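Local coordinates for protein kinase domain-containing protein (PDB 6Z3U), which probably transfers phosphate from ATP to serine and threonine residues of target proteins, as the cyclin-dependent kinase subunit of the CAK complex, at residues B[217-222]-B[254-259]; B[277-282]-B[361-366]; B[120-125]-B[170-175]; B[153-158]-B[235-240]. All coordinates share one frame; numbering follows the deposited sequence.

Interaction 1: residues B[217-222]-B[254-259]; sequences LHRDIK and ANVITR
T258 presents its hydroxyl to two side chains of the facing loop. OG1 donates to OD1 of D220 over 3.1 Å, reaching the syn lone pair of that carboxylate, the one on the side of the other oxygen. The carboxylate is swung to this spot by a first torsion that sets CG of D220 anti to its backbone N (chi1 -163°). Onto the same T258 OG1 comes K222 NZ, 3.4 Å away and therefore only a weak bond. Beyond CG the lysine chain is fully extended and meets the threonine at nearly a right angle, its CD passing 3.5 Å from OG1 of T258. R219 is oriented differently: CG1 of V256 sits over one face of its guanidinium, displaced toward the rim, with NE of R219 3.9 Å from V256 CG1, while NH2 of R219 bonds to the L241 carbonyl. Between these two groups the backbones touch through a weak bond from I257 N to R219 O (3.0 Å, 122° at the hydrogen), and I257 CG1 lies against the same carbonyl. A loop bearing HRDIKPN, with D220 as the predicted proton acceptor, pressed against the end of the activation segment is the catalytic-loop arrangement of protein kinases.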
loop_
_atom_site.group_PDB
_atom_site.type_symbol
_atom_site.label_atom_id
_atom_site.label_comp_id
_atom_site.label_asym_id
_atom_site.label_seq_id
_atom_site.Cartn_x
_atom_site.Cartn_y
_atom_site.Cartn_z
ATOM N N LEU B 217 -8.570 -2.388 0.352
ATOM C CA LEU B 217 -9.468 -3.443 0.798
ATOM C C LEU B 217 -8.820 -4.185 1.960
ATOM O O LEU B 217 -7.634 -4.522 1.898
ATOM C CB LEU B 217 -9.780 -4.412 -0.342
ATOM C CG LEU B 217 -10.518 -3.835 -1.550
ATOM C CD1 LEU B 217 -10.588 -4.864 -2.672
ATOM C CD2 LEU B 217 -11.914 -3.380 -1.157
ATOM N N HIS B 218 -9.593 -4.428 3.019
ATOM C CA HIS B 218 -9.056 -5.128 4.182
ATOM C C HIS B 218 -9.079 -6.640 3.978
ATOM O O HIS B 218 -8.073 -7.319 4.203
ATOM C CB HIS B 218 -9.848 -4.740 5.432
ATOM C CG HIS B 218 -9.300 -5.314 6.698
ATOM N ND1 HIS B 218 -9.660 -6.559 7.168
ATOM C CD2 HIS B 218 -8.424 -4.810 7.599
ATOM C CE1 HIS B 218 -9.025 -6.798 8.302
ATOM N NE2 HIS B 218 -8.268 -5.754 8.585
ATOM N N ARG B 219 -10.225 -7.177 3.563
ATOM C CA ARG B 219 -10.352 -8.572 3.141
ATOM C C ARG B 219 -10.050 -9.556 4.269
ATOM O O ARG B 219 -9.563 -10.663 4.027
ATOM C CB ARG B 219 -9.479 -8.874 1.916
ATOM C CG ARG B 219 -9.716 -7.912 0.757
ATOM C CD ARG B 219 -8.889 -8.237 -0.478
ATOM N NE ARG B 219 -7.513 -8.610 -0.183
ATOM C CZ ARG B 219 -6.600 -8.864 -1.115
ATOM N NH1 ARG B 219 -6.916 -8.774 -2.400
ATOM N NH2 ARG B 219 -5.369 -9.202 -0.762
ATOM N N ASP B 220 -10.331 -9.168 5.513
ATOM C CA ASP B 220 -10.311 -10.119 6.617
ATOM C C ASP B 220 -10.985 -9.544 7.857
ATOM O O ASP B 220 -10.468 -9.684 8.970
ATOM C CB ASP B 220 -8.884 -10.542 6.962
ATOM C CG ASP B 220 -8.842 -11.816 7.793
ATOM O OD1 ASP B 220 -9.878 -12.511 7.867
ATOM O OD2 ASP B 220 -7.778 -12.121 8.375
ATOM N N ILE B 221 -12.135 -8.903 7.681
ATOM C CA ILE B 221 -12.843 -8.307 8.808
ATOM C C ILE B 221 -13.590 -9.389 9.573
ATOM O O ILE B 221 -14.369 -10.159 8.997
ATOM C CB ILE B 221 -13.790 -7.191 8.336
ATOM C CG1 ILE B 221 -12.967 -6.003 7.832
ATOM C CG2 ILE B 221 -14.727 -6.785 9.457
ATOM C CD1 ILE B 221 -13.784 -4.913 7.191
ATOM N N LYS B 222 -13.350 -9.445 10.877
ATOM C CA LYS B 222 -14.019 -10.374 11.773
ATOM C C LYS B 222 -13.848 -9.853 13.192
ATOM O O LYS B 222 -13.018 -8.965 13.436
ATOM C CB LYS B 222 -13.456 -11.798 11.630
ATOM C CG LYS B 222 -11.939 -11.864 11.623
ATOM C CD LYS B 222 -11.447 -13.304 11.597
ATOM C CE LYS B 222 -9.936 -13.377 11.448
ATOM N NZ LYS B 222 -9.441 -14.779 11.514
ATOM N N ALA B 254 -9.467 -14.959 -5.067
ATOM C CA ALA B 254 -10.760 -15.284 -4.488
ATOM C C ALA B 254 -10.639 -15.893 -3.099
ATOM O O ALA B 254 -11.659 -16.073 -2.425
ATOM C CB ALA B 254 -11.515 -16.251 -5.401
ATOM N N ASN B 255 -9.421 -16.210 -2.667
ATOM C CA ASN B 255 -9.185 -16.846 -1.374
ATOM C C ASN B 255 -8.747 -15.792 -0.358
ATOM O O ASN B 255 -7.585 -15.700 0.038
ATOM C CB ASN B 255 -8.140 -17.952 -1.519
ATOM C CG ASN B 255 -7.982 -18.779 -0.257
ATOM O OD1 ASN B 255 -8.889 -18.850 0.573
ATOM N ND2 ASN B 255 -6.824 -19.412 -0.110
ATOM N N VAL B 256 -9.715 -14.974 0.052
ATOM C CA VAL B 256 -9.520 -13.975 1.095
ATOM C C VAL B 256 -10.768 -13.945 1.969
ATOM O O VAL B 256 -11.823 -14.466 1.604
ATOM C CB VAL B 256 -9.225 -12.572 0.522
ATOM C CG1 VAL B 256 -7.780 -12.479 0.059
ATOM C CG2 VAL B 256 -10.171 -12.250 -0.617
ATOM N N ILE B 257 -10.635 -13.314 3.135
ATOM C CA ILE B 257 -11.719 -13.213 4.107
ATOM C C ILE B 257 -12.004 -14.587 4.697
ATOM O O ILE B 257 -12.191 -15.566 3.964
ATOM C CB ILE B 257 -13.002 -12.629 3.485
ATOM C CG1 ILE B 257 -12.698 -11.362 2.687
ATOM C CG2 ILE B 257 -14.014 -12.312 4.572
ATOM C CD1 ILE B 257 -13.912 -10.778 1.987
ATOM N N THR B 258 -12.056 -14.665 6.023
ATOM C CA THR B 258 -12.416 -15.914 6.680
ATOM C C THR B 258 -13.758 -16.411 6.150
ATOM O O THR B 258 -14.654 -15.621 5.844
ATOM C CB THR B 258 -12.472 -15.715 8.194
ATOM O OG1 THR B 258 -11.215 -15.202 8.653
ATOM C CG2 THR B 258 -12.760 -17.035 8.896
ATOM N N ARG B 259 -13.885 -17.737 6.038
ATOM C CA ARG B 259 -15.046 -18.327 5.375
ATOM C C ARG B 259 -16.352 -17.746 5.899
ATOM O O ARG B 259 -17.186 -17.264 5.124
ATOM C CB ARG B 259 -15.038 -19.847 5.562
ATOM C CG ARG B 259 -16.097 -20.563 4.736
ATOM C CD ARG B 259 -16.140 -22.059 5.014
ATOM N NE ARG B 259 -14.834 -22.697 4.864
ATOM C CZ ARG B 259 -14.062 -23.095 5.874
ATOM N NH1 ARG B 259 -12.893 -23.663 5.618
ATOM N NH2 ARG B 259 -14.451 -22.940 7.134
#

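Interaction 2: residues B[277-282]-B[361-366]; sequences VDIWSV and WRTLQL
T363 meets I279 and W280 where helix 353-363 and the turn after it pack on helix 276-291, in the C-terminal lobe of the kinase fold. These helices correspond to αH and αF of other kinases. The carbonyl O of T363 lies 3.7 Å from CA of W280 and 3.8 Å from CG2 of I279; T363 CB is 4.0 Å from the same I279 CG2, while the threonine hydroxyl turns back to the L360 carbonyl. Next comes L364, which puts CD2 over the six-membered ring of W280: the methyl is 4.2 Å from the ring centroid and 13° off the normal, a CH-pi contact. The indole reaches this position because its CG stands anti to the backbone N (chi1 177°). Were W280 an alanine, the L364 methyl would probably lose its aromatic partner and a gap open between helix 276-291 and the turn at 364-366. Q365 follows with its carbonyl O near the plane of the indole, at the edge by CZ3 of W280, and that oxygen also accepts from R371. Its side-chain amide folds back, NE2 of Q365 donating to W361 O over 2.8 Å, and OE1 takes a bond from K370. Last is L366, whose CD2 approaches W280 CH2 obliquely at 4.5 Å.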
loop_
_atom_site.group_PDB
_atom_site.type_symbol
_atom_site.label_atom_id
_atom_site.label_comp_id
_atom_site.label_asym_id
_atom_site.label_seq_id
_atom_site.Cartn_x
_atom_site.Cartn_y
_atom_site.Cartn_z
ATOM N N VAL B 277 -17.068 -6.467 -1.073
ATOM C CA VAL B 277 -16.646 -7.685 -0.390
ATOM C C VAL B 277 -16.430 -7.420 1.095
ATOM O O VAL B 277 -16.707 -8.281 1.937
ATOM C CB VAL B 277 -15.378 -8.265 -1.046
ATOM C CG1 VAL B 277 -15.674 -8.702 -2.467
ATOM C CG2 VAL B 277 -14.236 -7.257 -1.004
ATOM N N ASP B 278 -15.930 -6.229 1.442
ATOM C CA ASP B 278 -15.730 -5.894 2.849
ATOM C C ASP B 278 -17.046 -5.572 3.546
ATOM O O ASP B 278 -17.225 -5.906 4.723
ATOM C CB ASP B 278 -14.764 -4.717 2.991
ATOM C CG ASP B 278 -13.311 -5.137 2.887
ATOM O OD1 ASP B 278 -12.996 -6.301 3.211
ATOM O OD2 ASP B 278 -12.479 -4.293 2.497
ATOM N N ILE B 279 -17.974 -4.916 2.846
ATOM C CA ILE B 279 -19.256 -4.572 3.455
ATOM C C ILE B 279 -19.987 -5.833 3.897
ATOM O O ILE B 279 -20.623 -5.858 4.957
ATOM C CB ILE B 279 -20.098 -3.732 2.477
ATOM C CG1 ILE B 279 -19.819 -2.239 2.671
ATOM C CG2 ILE B 279 -21.577 -4.008 2.651
ATOM C CD1 ILE B 279 -18.371 -1.857 2.519
ATOM N N TRP B 280 -19.894 -6.903 3.106
ATOM C CA TRP B 280 -20.532 -8.159 3.485
ATOM C C TRP B 280 -19.998 -8.665 4.817
ATOM O O TRP B 280 -20.768 -9.082 5.690
ATOM C CB TRP B 280 -20.310 -9.211 2.399
ATOM C CG TRP B 280 -20.869 -10.558 2.745
ATOM C CD1 TRP B 280 -20.293 -11.509 3.542
ATOM C CD2 TRP B 280 -22.107 -11.114 2.290
ATOM N NE1 TRP B 280 -21.102 -12.617 3.616
ATOM C CE2 TRP B 280 -22.221 -12.400 2.856
ATOM C CE3 TRP B 280 -23.130 -10.649 1.461
ATOM C CZ2 TRP B 280 -23.316 -13.224 2.617
ATOM C CZ3 TRP B 280 -24.217 -11.468 1.227
ATOM C CH2 TRP B 280 -24.302 -12.742 1.802
ATOM N N SER B 281 -18.676 -8.654 4.985
ATOM C CA SER B 281 -18.095 -9.078 6.253
ATOM C C SER B 281 -18.611 -8.225 7.403
ATOM O O SER B 281 -18.889 -8.741 8.492
ATOM C CB SER B 281 -16.573 -9.012 6.177
ATOM O OG SER B 281 -16.086 -9.926 5.212
ATOM N N VAL B 282 -18.752 -6.918 7.181
ATOM C CA VAL B 282 -19.344 -6.060 8.203
ATOM C C VAL B 282 -20.756 -6.525 8.523
ATOM O O VAL B 282 -21.153 -6.601 9.692
ATOM C CB VAL B 282 -19.319 -4.593 7.743
ATOM C CG1 VAL B 282 -20.196 -3.742 8.639
ATOM C CG2 VAL B 282 -17.896 -4.078 7.745
ATOM N N TRP B 361 -29.847 -5.659 6.344
ATOM C CA TRP B 361 -30.307 -6.272 5.102
ATOM C C TRP B 361 -29.604 -5.685 3.886
ATOM O O TRP B 361 -29.351 -6.404 2.912
ATOM C CB TRP B 361 -31.819 -6.098 4.985
ATOM C CG TRP B 361 -32.405 -6.592 3.711
ATOM C CD1 TRP B 361 -32.699 -7.885 3.390
ATOM C CD2 TRP B 361 -32.790 -5.800 2.585
ATOM N NE1 TRP B 361 -33.241 -7.946 2.127
ATOM C CE2 TRP B 361 -33.308 -6.678 1.614
ATOM C CE3 TRP B 361 -32.741 -4.433 2.301
ATOM C CZ2 TRP B 361 -33.771 -6.234 0.381
ATOM C CZ3 TRP B 361 -33.205 -3.994 1.079
ATOM C CH2 TRP B 361 -33.711 -4.892 0.133
ATOM N N ARG B 362 -29.283 -4.390 3.914
ATOM C CA ARG B 362 -28.599 -3.789 2.775
ATOM C C ARG B 362 -27.156 -4.263 2.670
ATOM O O ARG B 362 -26.609 -4.329 1.564
ATOM C CB ARG B 362 -28.647 -2.265 2.864
ATOM C CG ARG B 362 -30.050 -1.684 2.767
ATOM C CD ARG B 362 -30.020 -0.191 2.476
ATOM N NE ARG B 362 -31.312 0.446 2.730
ATOM C CZ ARG B 362 -32.341 0.428 1.889
ATOM N NH1 ARG B 362 -32.245 -0.201 0.725
ATOM N NH2 ARG B 362 -33.473 1.039 2.213
ATOM N N THR B 363 -26.520 -4.595 3.798
ATOM C CA THR B 363 -25.149 -5.083 3.758
ATOM C C THR B 363 -25.053 -6.525 3.282
ATOM O O THR B 363 -23.967 -6.960 2.884
ATOM C CB THR B 363 -24.494 -4.986 5.138
ATOM O OG1 THR B 363 -25.181 -5.848 6.054
ATOM C CG2 THR B 363 -24.532 -3.560 5.658
ATOM N N LEU B 364 -26.154 -7.271 3.306
ATOM C CA LEU B 364 -26.165 -8.678 2.927
ATOM C C LEU B 364 -26.939 -8.898 1.631
ATOM O O LEU B 364 -27.685 -9.869 1.489
ATOM C CB LEU B 364 -26.748 -9.531 4.049
ATOM C CG LEU B 364 -26.054 -9.379 5.405
ATOM C CD1 LEU B 364 -26.641 -10.352 6.423
ATOM C CD2 LEU B 364 -24.550 -9.574 5.276
ATOM N N GLN B 365 -26.773 -7.989 0.675
ATOM C CA GLN B 365 -27.313 -8.188 -0.661
ATOM C C GLN B 365 -26.417 -9.148 -1.431
ATOM O O GLN B 365 -25.192 -8.998 -1.438
ATOM C CB GLN B 365 -27.426 -6.857 -1.402
ATOM C CG GLN B 365 -28.430 -5.896 -0.788
ATOM C CD GLN B 365 -29.838 -6.449 -0.811
ATOM O OE1 GLN B 365 -30.441 -6.605 -1.873
ATOM N NE2 GLN B 365 -30.366 -6.761 0.365
ATOM N N LEU B 366 -27.035 -10.130 -2.086
ATOM C CA LEU B 366 -26.263 -11.144 -2.796
ATOM C C LEU B 366 -25.426 -10.517 -3.903
ATOM O O LEU B 366 -24.207 -10.716 -3.966
ATOM C CB LEU B 366 -27.204 -12.207 -3.357
ATOM C CG LEU B 366 -27.984 -12.981 -2.293
ATOM C CD1 LEU B 366 -29.117 -13.767 -2.923
ATOM C CD2 LEU B 366 -27.054 -13.905 -1.523
#

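Interaction 3: residues B[120-125]-B[170-175]; sequences AIKKIK and LVLEYL
A120 and L172 exchange two backbone hydrogen bonds, and K122 does the same with L170. In the first pair L172 N points to A120 O at 2.7 Å, nearly straight at 177°, and A120 N returns the bond to L172 O; in the second, K122 N to L170 O and L170 N to K122 O both measure 2.8 Å. I121 and V171 lie between them as a non-hydrogen-bonded antiparallel pair, their side chains on the face opposite to that of A120, K122, L170 and L172. The axes of strands 120-124 and 170-172 approach to 4.7 Å, their N-to-C directions 153° apart, close to antiparallel.

Side chains add a second layer. CD1 of I124 meets L170 CD1 at 3.5 Å, closing the far end of the pairing, while the aliphatic part of K122 is flanked by L172, with K122 CB 4.1 Å from L172 CD1. K122 leaves the sheet with CG anti to its backbone N (chi1 -180°), then bends at its third torsion. Farther along, CB of A120 lies at the edge of the Y174 ring, 4.2 Å from CD1 of Y174.

Farther out, NZ of K122, a predicted ATP-binding residue, forms a salt bridge with E141 of helix 136-148, the lysine–glutamate pair familiar from active kinases. In the N-lobe sheet, strand 118-124 also pairs with strand 104-111, and strand 168-172 with strand 157-162.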
loop_
_atom_site.group_PDB
_atom_site.type_symbol
_atom_site.label_atom_id
_atom_site.label_comp_id
_atom_site.label_asym_id
_atom_site.label_seq_id
_atom_site.Cartn_x
_atom_site.Cartn_y
_atom_site.Cartn_z
ATOM N N ALA B 120 2.943 -0.907 22.233
ATOM C CA ALA B 120 3.069 -2.336 21.985
ATOM C C ALA B 120 4.040 -2.538 20.834
ATOM O O ALA B 120 3.923 -1.878 19.795
ATOM C CB ALA B 120 1.715 -2.965 21.659
ATOM N N ILE B 121 4.998 -3.439 21.023
ATOM C CA ILE B 121 6.043 -3.700 20.043
ATOM C C ILE B 121 5.838 -5.112 19.520
ATOM O O ILE B 121 6.067 -6.092 20.240
ATOM C CB ILE B 121 7.445 -3.540 20.645
ATOM C CG1 ILE B 121 7.598 -2.167 21.300
ATOM C CG2 ILE B 121 8.496 -3.728 19.564
ATOM C CD1 ILE B 121 8.810 -2.055 22.198
ATOM N N LYS B 122 5.428 -5.223 18.262
ATOM C CA LYS B 122 5.273 -6.517 17.616
ATOM C C LYS B 122 6.586 -6.854 16.921
ATOM O O LYS B 122 6.999 -6.152 15.992
ATOM C CB LYS B 122 4.120 -6.510 16.613
ATOM C CG LYS B 122 3.914 -7.854 15.914
ATOM C CD LYS B 122 2.929 -7.774 14.752
ATOM C CE LYS B 122 1.494 -7.666 15.224
ATOM N NZ LYS B 122 0.548 -7.689 14.071
ATOM N N LYS B 123 7.242 -7.914 17.375
ATOM C CA LYS B 123 8.509 -8.351 16.800
ATOM C C LYS B 123 8.175 -9.440 15.791
ATOM O O LYS B 123 7.909 -10.588 16.157
ATOM C CB LYS B 123 9.469 -8.850 17.872
ATOM C CG LYS B 123 10.839 -9.235 17.331
ATOM C CD LYS B 123 11.886 -9.257 18.433
ATOM C CE LYS B 123 13.279 -9.490 17.873
ATOM N NZ LYS B 123 14.335 -9.313 18.910
ATOM N N ILE B 124 8.186 -9.068 14.518
ATOM C CA ILE B 124 7.877 -9.995 13.437
ATOM C C ILE B 124 9.124 -10.818 13.155
ATOM O O ILE B 124 10.187 -10.269 12.842
ATOM C CB ILE B 124 7.409 -9.249 12.180
ATOM C CG1 ILE B 124 6.201 -8.368 12.501
ATOM C CG2 ILE B 124 7.056 -10.240 11.078
ATOM C CD1 ILE B 124 5.848 -7.392 11.397
ATOM N N LYS B 125 9.005 -12.135 13.268
ATOM C CA LYS B 125 10.134 -13.018 12.994
ATOM C C LYS B 125 10.234 -13.133 11.481
ATOM O O LYS B 125 9.532 -13.933 10.856
ATOM C CB LYS B 125 9.941 -14.370 13.664
ATOM C CG LYS B 125 9.706 -14.279 15.165
ATOM C CD LYS B 125 9.722 -15.651 15.825
ATOM C CE LYS B 125 9.490 -15.550 17.327
ATOM N NZ LYS B 125 9.733 -16.843 18.028
ATOM N N LEU B 170 7.376 -3.604 14.829
ATOM C CA LEU B 170 6.316 -2.626 14.629
ATOM C C LEU B 170 5.919 -2.045 15.978
ATOM O O LEU B 170 5.449 -2.774 16.858
ATOM C CB LEU B 170 5.100 -3.261 13.961
ATOM C CG LEU B 170 5.333 -3.986 12.638
ATOM C CD1 LEU B 170 4.004 -4.471 12.078
ATOM C CD2 LEU B 170 6.050 -3.091 11.644
ATOM N N VAL B 171 6.091 -0.738 16.131
ATOM C CA VAL B 171 5.656 -0.031 17.329
ATOM C C VAL B 171 4.225 0.424 17.076
ATOM O O VAL B 171 3.984 1.314 16.258
ATOM C CB VAL B 171 6.574 1.151 17.653
ATOM C CG1 VAL B 171 6.194 1.765 18.988
ATOM C CG2 VAL B 171 8.031 0.707 17.657
ATOM N N LEU B 172 3.277 -0.192 17.775
ATOM C CA LEU B 172 1.861 -0.017 17.502
ATOM C C LEU B 172 1.149 0.584 18.705
ATOM O O LEU B 172 1.665 0.595 19.826
ATOM C CB LEU B 172 1.200 -1.354 17.141
ATOM C CG LEU B 172 1.731 -2.063 15.899
ATOM C CD1 LEU B 172 1.400 -3.540 15.954
ATOM C CD2 LEU B 172 1.142 -1.440 14.651
ATOM N N GLU B 173 -0.058 1.082 18.446
ATOM C CA GLU B 173 -0.920 1.563 19.513
ATOM C C GLU B 173 -1.127 0.464 20.548
ATOM O O GLU B 173 -1.316 -0.705 20.207
ATOM C CB GLU B 173 -2.267 2.000 18.938
ATOM C CG GLU B 173 -2.685 3.412 19.298
ATOM C CD GLU B 173 -4.052 3.768 18.745
ATOM O OE1 GLU B 173 -4.214 3.762 17.506
ATOM O OE2 GLU B 173 -4.967 4.050 19.549
ATOM N N TYR B 174 -1.089 0.844 21.821
ATOM C CA TYR B 174 -1.340 -0.092 22.909
ATOM C C TYR B 174 -2.842 -0.171 23.161
ATOM O O TYR B 174 -3.466 0.821 23.556
ATOM C CB TYR B 174 -0.596 0.336 24.172
ATOM C CG TYR B 174 -0.758 -0.626 25.326
ATOM C CD1 TYR B 174 -0.245 -1.914 25.256
ATOM C CD2 TYR B 174 -1.413 -0.245 26.487
ATOM C CE1 TYR B 174 -0.386 -2.799 26.309
ATOM C CE2 TYR B 174 -1.556 -1.121 27.548
ATOM C CZ TYR B 174 -1.041 -2.398 27.452
ATOM O OH TYR B 174 -1.178 -3.282 28.498
ATOM N N LEU B 175 -3.420 -1.352 22.928
ATOM C CA LEU B 175 -4.861 -1.581 23.034
ATOM C C LEU B 175 -5.106 -2.666 24.074
ATOM O O LEU B 175 -5.225 -3.854 23.732
ATOM C CB LEU B 175 -5.438 -1.975 21.673
ATOM C CG LEU B 175 -5.031 -1.055 20.518
ATOM C CD1 LEU B 175 -5.553 -1.580 19.191
ATOM C CD2 LEU B 175 -5.523 0.366 20.762
#

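Interaction 4: residues B[153-158]-B[235-240]; sequences NIIGLI and KLADFG
L236 bonds to 153-158 through both its N and its O. Its N donates to N153 O over 2.9 Å at 172°, though from above the carbonyl plane, and its O accepts from I155 N at 3.0 Å and 176°. Around this single bridge the packing is close. CA of K235 lies 3.4 Å from N153 O, a CA-H...O contact. I154 and L236 lie side by side and point the same way, CD1 of I154 resting 3.9 Å from L236 CB. The other branch of I154, CG2, is put anti to the backbone N by the first torsion and approaches the F239 ring obliquely, 4.1 Å from F239 CE1. Replacing I154 by an alanine is likely to strip F239 CE1 of this aliphatic neighbour and leave L236 CB less tightly packed. I155 continues the packing with CG2 3.6 Å from CA of A237.

The contact loosens where the segments part, at 156-158 and 238-240. The side chain of D238, a partly exposed residue, starts away from 153-158 and makes no contact with it; its OD1 accepts from G240 N at 2.9 Å, an Asx turn within the DFG motif.

F239 also forms a T-shaped (edge-to-face) pair with the H218 ring, touches L145 and L148 of helix 136-148, and gives its N-H to E141, placement consistent with a DFG-in state. Chemically, two nearly straight N-H...O bonds pair L236 N and O with N153 O and I155 N; I154 gives the DFG phenylalanine an apolar neighbour, while L236 O and A237 O lie at its ring edge. The buried polar ends are matched too: NZ of K235 has P152 O and a salt bridge to E173, and N153 ND2 has E233 and V234.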
loop_
_atom_site.group_PDB
_atom_site.type_symbol
_atom_site.label_atom_id
_atom_site.label_comp_id
_atom_site.label_asym_id
_atom_site.label_seq_id
_atom_site.Cartn_x
_atom_site.Cartn_y
_atom_site.Cartn_z
ATOM N N ASN B 153 -10.123 4.923 14.266
ATOM C CA ASN B 153 -10.601 3.546 14.307
ATOM C C ASN B 153 -9.716 2.597 13.506
ATOM O O ASN B 153 -10.156 1.499 13.146
ATOM C CB ASN B 153 -12.042 3.485 13.805
ATOM C CG ASN B 153 -12.978 4.335 14.635
ATOM O OD1 ASN B 153 -13.527 5.325 14.154
ATOM N ND2 ASN B 153 -13.161 3.954 15.893
ATOM N N ILE B 154 -8.479 2.995 13.216
ATOM C CA ILE B 154 -7.484 2.125 12.601
ATOM C C ILE B 154 -6.275 2.092 13.524
ATOM O O ILE B 154 -5.797 3.145 13.962
ATOM C CB ILE B 154 -7.079 2.607 11.197
ATOM C CG1 ILE B 154 -8.303 2.728 10.283
ATOM C CG2 ILE B 154 -6.063 1.646 10.586
ATOM C CD1 ILE B 154 -8.858 1.404 9.810
ATOM N N ILE B 155 -5.780 0.887 13.815
ATOM C CA ILE B 155 -4.650 0.755 14.727
ATOM C C ILE B 155 -3.490 1.584 14.208
ATOM O O ILE B 155 -3.098 1.483 13.035
ATOM C CB ILE B 155 -4.267 -0.722 14.896
ATOM C CG1 ILE B 155 -3.217 -0.871 15.997
ATOM C CG2 ILE B 155 -3.740 -1.296 13.588
ATOM C CD1 ILE B 155 -2.890 -2.304 16.329
ATOM N N GLY B 156 -2.930 2.430 15.070
ATOM C CA GLY B 156 -1.895 3.353 14.662
ATOM C C GLY B 156 -0.517 2.710 14.687
ATOM O O GLY B 156 -0.118 2.130 15.696
ATOM N N LEU B 157 0.193 2.828 13.572
ATOM C CA LEU B 157 1.584 2.384 13.484
ATOM C C LEU B 157 2.460 3.559 13.903
ATOM O O LEU B 157 2.648 4.512 13.144
ATOM C CB LEU B 157 1.909 1.900 12.077
ATOM C CG LEU B 157 3.326 1.367 11.859
ATOM C CD1 LEU B 157 3.589 0.153 12.729
ATOM C CD2 LEU B 157 3.544 1.027 10.402
ATOM N N ILE B 158 2.987 3.497 15.127
ATOM C CA ILE B 158 3.738 4.626 15.666
ATOM C C ILE B 158 5.108 4.732 15.012
ATOM O O ILE B 158 5.562 5.832 14.672
ATOM C CB ILE B 158 3.853 4.503 17.196
ATOM C CG1 ILE B 158 2.482 4.723 17.836
ATOM C CG2 ILE B 158 4.892 5.483 17.724
ATOM C CD1 ILE B 158 2.394 4.287 19.278
ATOM N N LYS B 235 -10.549 -0.351 17.205
ATOM C CA LYS B 235 -9.594 -0.148 16.123
ATOM C C LYS B 235 -9.524 -1.406 15.264
ATOM O O LYS B 235 -9.460 -2.520 15.793
ATOM C CB LYS B 235 -8.196 0.181 16.667
ATOM C CG LYS B 235 -8.154 1.057 17.918
ATOM C CD LYS B 235 -7.793 2.500 17.598
ATOM C CE LYS B 235 -8.007 3.400 18.811
ATOM N NZ LYS B 235 -7.796 4.847 18.519
ATOM N N LEU B 236 -9.565 -1.226 13.945
ATOM C CA LEU B 236 -9.313 -2.312 13.000
ATOM C C LEU B 236 -7.812 -2.565 12.900
ATOM O O LEU B 236 -7.035 -1.624 12.709
ATOM C CB LEU B 236 -9.878 -1.950 11.629
ATOM C CG LEU B 236 -10.086 -3.067 10.604
ATOM C CD1 LEU B 236 -10.948 -4.179 11.174
ATOM C CD2 LEU B 236 -10.705 -2.508 9.336
ATOM N N ALA B 237 -7.398 -3.832 13.002
ATOM C CA ALA B 237 -5.997 -4.138 13.274
ATOM C C ALA B 237 -5.323 -4.980 12.199
ATOM O O ALA B 237 -4.315 -4.541 11.637
ATOM C CB ALA B 237 -5.872 -4.839 14.635
ATOM N N ASP B 238 -5.799 -6.191 11.919
ATOM C CA ASP B 238 -5.026 -7.125 11.101
ATOM C C ASP B 238 -5.191 -6.777 9.627
ATOM O O ASP B 238 -6.283 -6.919 9.066
ATOM C CB ASP B 238 -5.449 -8.564 11.373
ATOM C CG ASP B 238 -4.489 -9.576 10.770
ATOM O OD1 ASP B 238 -4.208 -9.475 9.556
ATOM O OD2 ASP B 238 -4.010 -10.461 11.510
ATOM N N PHE B 239 -4.102 -6.342 8.991
ATOM C CA PHE B 239 -4.097 -5.967 7.582
ATOM C C PHE B 239 -3.259 -6.916 6.733
ATOM O O PHE B 239 -2.857 -6.558 5.622
ATOM C CB PHE B 239 -3.596 -4.529 7.423
ATOM C CG PHE B 239 -4.667 -3.490 7.601
ATOM C CD1 PHE B 239 -5.071 -3.093 8.863
ATOM C CD2 PHE B 239 -5.256 -2.896 6.498
ATOM C CE1 PHE B 239 -6.055 -2.136 9.021
ATOM C CE2 PHE B 239 -6.238 -1.938 6.652
ATOM C CZ PHE B 239 -6.638 -1.558 7.913
ATOM N N GLY B 240 -3.011 -8.130 7.222
ATOM C CA GLY B 240 -2.147 -9.061 6.521
ATOM C C GLY B 240 -2.686 -9.549 5.194
ATOM O O GLY B 240 -1.926 -10.137 4.418
#

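Overall arrangement
The four contacts run through the kinase domain from the N-lobe sheet to the C-lobe helices. Interactions 3 and 4 join through strands 157-162 and 168-172: I158 N lies 2.7 Å from V171 O, and E173 N 2.9 Å from G156 O. Interaction 4 reaches interaction 1 where H218 meets F239 and L236. Interaction 1 in turn rests on interaction 2, the OD1 and OD2 of D278 bonding to R219 N and H218 N, 2.9 Å each, across centres 12 Å apart. Interactions 2 and 3 lie on opposite sides of the chain's centre, their nearest atoms about 17 Å apart. The predicted ATP-binding K122 and proton acceptor D220 have side chains about 11 Å apart.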